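Local coordinates for DUF1780 domain-containing protein (Pseudomonas aeruginosa, PDB 1Y0K) that is of unknown function but probably belongs to the PD-(D/E)XK nuclease superfamily and may act as an endonuclease, at residues Ala51-Glu55 with Gln56-Val60; Val60-Gly64 with Ala65-Val69; Ser187-Pro190 with Glu191-Ala195. All blocks are in the same frame, centred on the assembly; numbering follows the deposited sequence.

Contacts 1 and 2 are consecutive along the chain and share Val60: the loop 51-60 runs into the hairpin 60-69, and their centres lie 8 Å apart. They join through the backbone, Ala51 O lying 2.7 Å from Leu61 N, and through Asp59, whose OD2 is 2.8 Å from Val69 N. Asp59 and Glu68, neighbours in space, are consistent with the two acidic positions of a PD-(D/E)XK nuclease site, but the motif's lysine is not found two positions after Glu68, so activity cannot be inferred. Contact 3 comes from later in the chain, its centre 12 Å from that of contact 2; Phe192 CZ comes 3.8 Å from Phe67 CZ. Contacts 1 and 3 do not touch.

Contact 1. Residues Ala51-Glu55 with Gln56-Val60; sequences AAPGE and QPPDV
Pro53 leans on the Pro58-Asp59 backbone in a local, proline-rich surface loop between strands 50-51 and 60-62. The Pro53 ring presses its CG and CD against the returning chain: CG lies 3.2 Å from Pro58 O, and CD 3.4 Å from Asp59 O. Ring meets ring more loosely, Pro53 CG being 4.0 Å from Pro58 CD. No direct hydrogen bond spans the loop, and Pro58 O is buried without a polar partner. A water does connect the two sides, donating to Pro53 O and accepting from Gln56 NE2 at 3.0 Å; the Gln56 chain, extended beyond CG (chi2 159°), carries its amide out to it. The return path is shaped by cis peptides before both Pro57 and Pro58, which suits proline, the residue for which cis costs least. Nearer the strands, Val60 CA approaches Ala51 O at 3.6 Å in a CA-H...O contact. Asp59 and Val60 together face Phe67, a classic beta bulge at the entry to strand 60-62. Pro58-Asp59 is consistent with the PD element of the nuclease clan, and Asp59 OD2 accepts from Val69 N of the neighbouring strand. Helix 26-40 flanks the loop, Trp27 NE1 donating to Asp59 O, while Pro57 rests on Tyr129 and Arg132 of helix 119-132.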
loop_
_atom_site.group_PDB
_atom_site.type_symbol
_atom_site.label_atom_id
_atom_site.label_comp_id
_atom_site.label_asym_id
_atom_site.label_seq_id
_atom_site.Cartn_x
_atom_site.Cartn_y
_atom_site.Cartn_z
ATOM N N ALA A 51 15.872 2.393 -6.912
ATOM C CA ALA A 51 16.363 1.833 -8.162
ATOM C C ALA A 51 15.376 0.819 -8.719
ATOM O O ALA A 51 14.573 0.244 -7.979
ATOM C CB ALA A 51 17.731 1.197 -7.959
ATOM N N ALA A 52 15.426 0.615 -10.031
ATOM C CA ALA A 52 14.637 -0.445 -10.650
ATOM C C ALA A 52 15.497 -1.707 -10.776
ATOM O O ALA A 52 16.696 -1.614 -11.066
ATOM C CB ALA A 52 14.110 0.004 -12.004
ATOM N N PRO A 53 14.904 -2.891 -10.542
ATOM C CA PRO A 53 15.668 -4.126 -10.697
ATOM C C PRO A 53 15.806 -4.507 -12.162
ATOM O O PRO A 53 15.124 -3.930 -13.019
ATOM C CB PRO A 53 14.791 -5.158 -9.986
ATOM C CG PRO A 53 13.419 -4.675 -10.234
ATOM C CD PRO A 53 13.515 -3.168 -10.123
ATOM N N GLY A 54 16.676 -5.478 -12.429
ATOM C CA GLY A 54 16.850 -6.045 -13.769
ATOM C C GLY A 54 15.595 -6.732 -14.285
ATOM O O GLY A 54 15.200 -6.542 -15.443
ATOM N N GLU A 55 14.973 -7.533 -13.426
ATOM C CA GLU A 55 13.752 -8.246 -13.783
ATOM C C GLU A 55 12.664 -7.868 -12.812
ATOM O O GLU A 55 12.917 -7.767 -11.612
ATOM C CB GLU A 55 13.945 -9.764 -13.707
ATOM C CG GLU A 55 15.024 -10.313 -14.605
ATOM C CD GLU A 55 14.618 -10.397 -16.069
ATOM O OE1 GLU A 55 13.461 -10.769 -16.366
ATOM O OE2 GLU A 55 15.476 -10.102 -16.927
ATOM N N GLN A 56 11.462 -7.657 -13.334
ATOM C CA GLN A 56 10.273 -7.549 -12.492
ATOM C C GLN A 56 9.693 -8.953 -12.294
ATOM O O GLN A 56 9.687 -9.771 -13.231
ATOM C CB GLN A 56 9.232 -6.613 -13.118
ATOM C CG GLN A 56 9.638 -5.150 -13.173
ATOM C CD GLN A 56 8.854 -4.362 -14.215
ATOM O OE1 GLN A 56 7.623 -4.412 -14.259
ATOM N NE2 GLN A 56 9.565 -3.621 -15.053
ATOM N N PRO A 57 9.221 -9.262 -11.076
ATOM C CA PRO A 57 9.158 -8.417 -9.879
ATOM C C PRO A 57 10.517 -8.367 -9.172
ATOM O O PRO A 57 11.364 -9.232 -9.425
ATOM C CB PRO A 57 8.139 -9.148 -9.006
ATOM C CG PRO A 57 8.308 -10.601 -9.380
ATOM C CD PRO A 57 8.690 -10.617 -10.828
ATOM N N PRO A 58 10.722 -7.394 -8.274
ATOM C CA PRO A 58 9.771 -6.351 -7.870
ATOM C C PRO A 58 9.803 -5.128 -8.792
ATOM O O PRO A 58 10.280 -5.222 -9.929
ATOM C CB PRO A 58 10.264 -5.984 -6.470
ATOM C CG PRO A 58 11.771 -6.134 -6.581
ATOM C CD PRO A 58 11.998 -7.280 -7.540
ATOM N N ASP A 59 9.305 -3.991 -8.300
ATOM C CA ASP A 59 9.256 -2.748 -9.080
ATOM C C ASP A 59 10.303 -1.739 -8.649
ATOM O O ASP A 59 10.945 -1.100 -9.492
ATOM C CB ASP A 59 7.876 -2.093 -8.981
ATOM C CG ASP A 59 6.774 -2.972 -9.537
ATOM O OD1 ASP A 59 6.889 -3.431 -10.700
ATOM O OD2 ASP A 59 5.784 -3.202 -8.813
ATOM N N VAL A 60 10.452 -1.584 -7.337
ATOM C CA VAL A 60 11.311 -0.555 -6.772
ATOM C C VAL A 60 12.166 -1.141 -5.663
ATOM O O VAL A 60 11.644 -1.706 -4.694
ATOM C CB VAL A 60 10.474 0.635 -6.217
ATOM C CG1 VAL A 60 11.375 1.665 -5.534
ATOM C CG2 VAL A 60 9.641 1.288 -7.329
HETATM O O HOH W 1 12.354 -3.118 -14.098
#

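Contact 2. Residues Val60-Gly64 with Ala65-Val69; sequences VLFKG and AGFEV
Phe67 meets Val60 as soon as its side chain leaves the backbone: its CB is 4.3 Å from Val60 CB and 3.4 Å from Val60 O. The next atoms, CG and CD2, still skirt that carbonyl oxygen. With CG anti to the carbonyl carbon (chi1 -76°), the ring runs along the face shared by Val60, Phe62 and Ala65. One side of the ring takes the methyl of Ala65, CB standing 3.8 Å above the plane and offset toward the rim. Farther out, CE2 approaches Phe62 CB obliquely at 4.2 Å, and CZ meets the ring of Phe192. Large apolar groups suit this face because helix 26-40 covers it, with Cys34 against Val60 and Phe67 and Leu38 against Phe62.

The backbone is that of a tight two-residue beta hairpin. Phe67 N donates to Val60 O at 2.8 Å and Val60 N to Phe67 O at 3.0 Å; Phe62 and Ala65 form the second hydrogen-bonded pair. A type I' turn closes it, with Lys63 and Gly64 both at positive phi. Glycine fits the second of the two turn positions, Gly64, since at those backbone angles a CB would jam against the preceding carbonyl oxygen. Lys63 lays CG over the centre of the Phe62 ring, 3.8 Å above it.

On the other face Leu61 and Gly66 form a non-hydrogen-bonded pair. Gly66 brings no side chain, and Leu61 CD2 lies 4.3 Å from Gly66 CA. Glu68 also leaves the aromatic face: OE2 makes a salt bridge with Lys125 NZ, while OE1 sits near the like-charged Asp59.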
loop_
_atom_site.group_PDB
_atom_site.type_symbol
_atom_site.label_atom_id
_atom_site.label_comp_id
_atom_site.label_asym_id
_atom_site.label_seq_id
_atom_site.Cartn_x
_atom_site.Cartn_y
_atom_site.Cartn_z
ATOM N N VAL A 60 10.452 -1.584 -7.337
ATOM C CA VAL A 60 11.311 -0.555 -6.772
ATOM C C VAL A 60 12.166 -1.141 -5.663
ATOM O O VAL A 60 11.644 -1.706 -4.694
ATOM C CB VAL A 60 10.474 0.635 -6.217
ATOM C CG1 VAL A 60 11.375 1.665 -5.534
ATOM C CG2 VAL A 60 9.641 1.288 -7.329
ATOM N N LEU A 61 13.485 -1.004 -5.808
ATOM C CA LEU A 61 14.420 -1.392 -4.757
ATOM C C LEU A 61 14.710 -0.211 -3.842
ATOM O O LEU A 61 14.939 0.902 -4.309
ATOM C CB LEU A 61 15.738 -1.922 -5.349
ATOM C CG LEU A 61 15.652 -3.020 -6.427
ATOM C CD1 LEU A 61 17.029 -3.311 -7.028
ATOM C CD2 LEU A 61 15.054 -4.297 -5.866
ATOM N N PHE A 62 14.690 -0.460 -2.541
ATOM C CA PHE A 62 15.081 0.560 -1.562
ATOM C C PHE A 62 15.677 -0.110 -0.343
ATOM O O PHE A 62 14.974 -0.807 0.384
ATOM C CB PHE A 62 13.869 1.409 -1.142
ATOM C CG PHE A 62 14.151 2.339 0.009
ATOM C CD1 PHE A 62 14.820 3.539 -0.206
ATOM C CD2 PHE A 62 13.759 2.016 1.302
ATOM C CE1 PHE A 62 15.108 4.402 0.865
ATOM C CE2 PHE A 62 14.029 2.878 2.377
ATOM C CZ PHE A 62 14.706 4.069 2.158
ATOM N N LYS A 63 16.974 0.105 -0.119
ATOM C CA LYS A 63 17.672 -0.383 1.088
ATOM C C LYS A 63 17.268 -1.795 1.550
ATOM O O LYS A 63 16.858 -2.013 2.708
ATOM C CB LYS A 63 17.506 0.614 2.236
ATOM C CG LYS A 63 18.025 1.999 1.914
ATOM C CD LYS A 63 17.891 2.932 3.116
ATOM C CE LYS A 63 18.470 4.301 2.773
ATOM N NZ LYS A 63 18.722 5.149 3.973
ATOM N N GLY A 64 17.377 -2.748 0.640
ATOM C CA GLY A 64 17.093 -4.133 0.969
ATOM C C GLY A 64 15.652 -4.544 0.707
ATOM O O GLY A 64 15.374 -5.741 0.577
ATOM N N ALA A 65 14.743 -3.568 0.652
ATOM C CA ALA A 65 13.348 -3.840 0.275
ATOM C C ALA A 65 13.225 -4.059 -1.223
ATOM O O ALA A 65 13.921 -3.424 -2.011
ATOM C CB ALA A 65 12.413 -2.703 0.723
ATOM N N GLY A 66 12.337 -4.970 -1.602
ATOM C CA GLY A 66 12.010 -5.201 -3.004
ATOM C C GLY A 66 10.527 -4.904 -3.131
ATOM O O GLY A 66 9.690 -5.799 -3.030
ATOM N N PHE A 67 10.203 -3.637 -3.343
ATOM C CA PHE A 67 8.795 -3.236 -3.326
ATOM C C PHE A 67 8.098 -3.612 -4.614
ATOM O O PHE A 67 8.453 -3.121 -5.696
ATOM C CB PHE A 67 8.654 -1.731 -3.094
ATOM C CG PHE A 67 8.876 -1.297 -1.664
ATOM C CD1 PHE A 67 8.141 -1.863 -0.616
ATOM C CD2 PHE A 67 9.780 -0.292 -1.379
ATOM C CE1 PHE A 67 8.336 -1.446 0.705
ATOM C CE2 PHE A 67 9.969 0.153 -0.070
ATOM C CZ PHE A 67 9.253 -0.434 0.976
ATOM N N GLU A 68 7.094 -4.485 -4.475
ATOM C CA GLU A 68 6.221 -4.884 -5.563
ATOM C C GLU A 68 4.935 -4.077 -5.391
ATOM O O GLU A 68 4.138 -4.336 -4.488
ATOM C CB GLU A 68 5.972 -6.391 -5.471
ATOM C CG GLU A 68 4.886 -6.967 -6.378
ATOM C CD GLU A 68 5.311 -7.101 -7.811
ATOM O OE1 GLU A 68 6.409 -6.601 -8.180
ATOM O OE2 GLU A 68 4.530 -7.725 -8.573
ATOM N N VAL A 69 4.770 -3.078 -6.243
ATOM C CA VAL A 69 3.743 -2.050 -6.028
ATOM C C VAL A 69 2.493 -2.335 -6.853
ATOM O O VAL A 69 2.577 -2.601 -8.059
ATOM C CB VAL A 69 4.309 -0.654 -6.370
ATOM C CG1 VAL A 69 3.223 0.425 -6.288
ATOM C CG2 VAL A 69 5.480 -0.334 -5.426
#

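Contact 3. Residues Ser187-Pro190 with Glu191-Ala195; sequences SGAP and EFLRA
Pro190 O is held by two amides at the start of helix 191-194: Leu193 N donates to it at 3.1 Å and Arg194 N at 3.4 Å. Both bonds are weak. The first is bent, with an N-H...O angle of 131°, and the second is straighter but long. Proline suits this place because its ring limits phi, and its missing N-H costs nothing where a residue ahead of the helix has no helical acceptor to serve.

A firmer bond comes from the side chain of Arg194. NE donates to Ala189 O at 3.1 Å and nearly straight, with the oxygen at the edge of the guanidinium group and near its plane. The chain reaches it by bending at chi3 (-67°), which turns NE back toward the loop that precedes the helix. CD passes 3.7 Å from Ser187 O on the way; that oxygen is also close to NE, but the angle is too poor for a bond.

Apolar contacts add to these bonds. Phe192 has CG between the backbone N and the carbonyl carbon (chi1 71°), a rotamer that normally clashes with the carbonyl of the turn before; at the helix start no earlier helical turn is present, and CE2 comes to 3.5 Å from Pro190 CB. Leu193 and Pro190 lie side by side and point the same way, Leu193 CD1 4.1 Å from Pro190 CD. Leu193 then continues inward to Val182 and Ala185 of strand 179-185 and to Ser171 and Ser173, whereas Pro190 and Phe192 rest on Ala65. Glu191 stands in the first turn, where an acidic group would probably be favoured by the helix dipole. The whole is a helix N-terminus with Pro190 as N-cap, seating a short helix against the mixed sheet.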
loop_
_atom_site.group_PDB
_atom_site.type_symbol
_atom_site.label_atom_id
_atom_site.label_comp_id
_atom_site.label_asym_id
_atom_site.label_seq_id
_atom_site.Cartn_x
_atom_site.Cartn_y
_atom_site.Cartn_z
ATOM N N SER A 187 10.799 -12.178 9.388
ATOM C CA SER A 187 12.073 -11.847 10.029
ATOM C C SER A 187 13.145 -11.312 9.074
ATOM O O SER A 187 13.973 -10.482 9.470
ATOM C CB SER A 187 12.596 -13.058 10.814
ATOM O OG SER A 187 12.933 -14.118 9.934
ATOM N N GLY A 188 13.121 -11.772 7.825
ATOM C CA GLY A 188 14.063 -11.323 6.793
ATOM C C GLY A 188 13.775 -9.976 6.149
ATOM O O GLY A 188 14.613 -9.442 5.421
ATOM N N ALA A 189 12.593 -9.423 6.418
ATOM C CA ALA A 189 12.187 -8.132 5.863
ATOM C C ALA A 189 13.035 -7.005 6.447
ATOM O O ALA A 189 13.520 -7.123 7.576
ATOM C CB ALA A 189 10.701 -7.882 6.131
ATOM N N PRO A 190 13.251 -5.928 5.666
ATOM C CA PRO A 190 13.927 -4.738 6.176
ATOM C C PRO A 190 13.433 -4.325 7.554
ATOM O O PRO A 190 12.238 -4.421 7.850
ATOM C CB PRO A 190 13.545 -3.674 5.152
ATOM C CG PRO A 190 13.472 -4.424 3.880
ATOM C CD PRO A 190 12.904 -5.777 4.237
ATOM N N GLU A 191 14.350 -3.860 8.392
ATOM C CA GLU A 191 14.001 -3.520 9.763
ATOM C C GLU A 191 12.921 -2.436 9.864
ATOM O O GLU A 191 12.086 -2.488 10.773
ATOM C CB GLU A 191 15.257 -3.130 10.540
ATOM C CG GLU A 191 15.029 -2.865 12.007
ATOM C CD GLU A 191 16.109 -1.982 12.585
ATOM O OE1 GLU A 191 16.570 -1.071 11.862
ATOM O OE2 GLU A 191 16.495 -2.195 13.753
ATOM N N PHE A 192 12.910 -1.481 8.928
ATOM C CA PHE A 192 11.905 -0.415 8.955
ATOM C C PHE A 192 10.476 -0.937 8.789
ATOM O O PHE A 192 9.538 -0.356 9.320
ATOM C CB PHE A 192 12.224 0.749 7.992
ATOM C CG PHE A 192 12.064 0.420 6.525
ATOM C CD1 PHE A 192 10.820 0.534 5.897
ATOM C CD2 PHE A 192 13.166 0.034 5.761
ATOM C CE1 PHE A 192 10.670 0.233 4.535
ATOM C CE2 PHE A 192 13.030 -0.260 4.390
ATOM C CZ PHE A 192 11.780 -0.163 3.780
ATOM N N LEU A 193 10.319 -2.047 8.075
ATOM C CA LEU A 193 9.018 -2.709 8.002
ATOM C C LEU A 193 8.650 -3.377 9.331
ATOM O O LEU A 193 7.567 -3.159 9.867
ATOM C CB LEU A 193 8.990 -3.721 6.848
ATOM C CG LEU A 193 9.040 -3.084 5.456
ATOM C CD1 LEU A 193 9.167 -4.152 4.375
ATOM C CD2 LEU A 193 7.808 -2.199 5.209
ATOM N N ARG A 194 9.571 -4.176 9.865
ATOM C CA ARG A 194 9.332 -4.900 11.108
ATOM C C ARG A 194 9.050 -3.968 12.281
ATOM O O ARG A 194 8.186 -4.252 13.115
ATOM C CB ARG A 194 10.499 -5.842 11.398
ATOM C CG ARG A 194 10.426 -7.083 10.501
ATOM C CD ARG A 194 11.472 -8.130 10.836
ATOM N NE ARG A 194 12.813 -7.643 10.535
ATOM C CZ ARG A 194 13.680 -7.235 11.459
ATOM N NH1 ARG A 194 13.347 -7.270 12.747
ATOM N NH2 ARG A 194 14.874 -6.793 11.097
ATOM N N ALA A 195 9.749 -2.834 12.293
ATOM C CA ALA A 195 9.601 -1.814 13.338
ATOM C C ALA A 195 8.207 -1.192 13.408
ATOM O O ALA A 195 7.812 -0.651 14.444
ATOM C CB ALA A 195 10.638 -0.723 13.146
#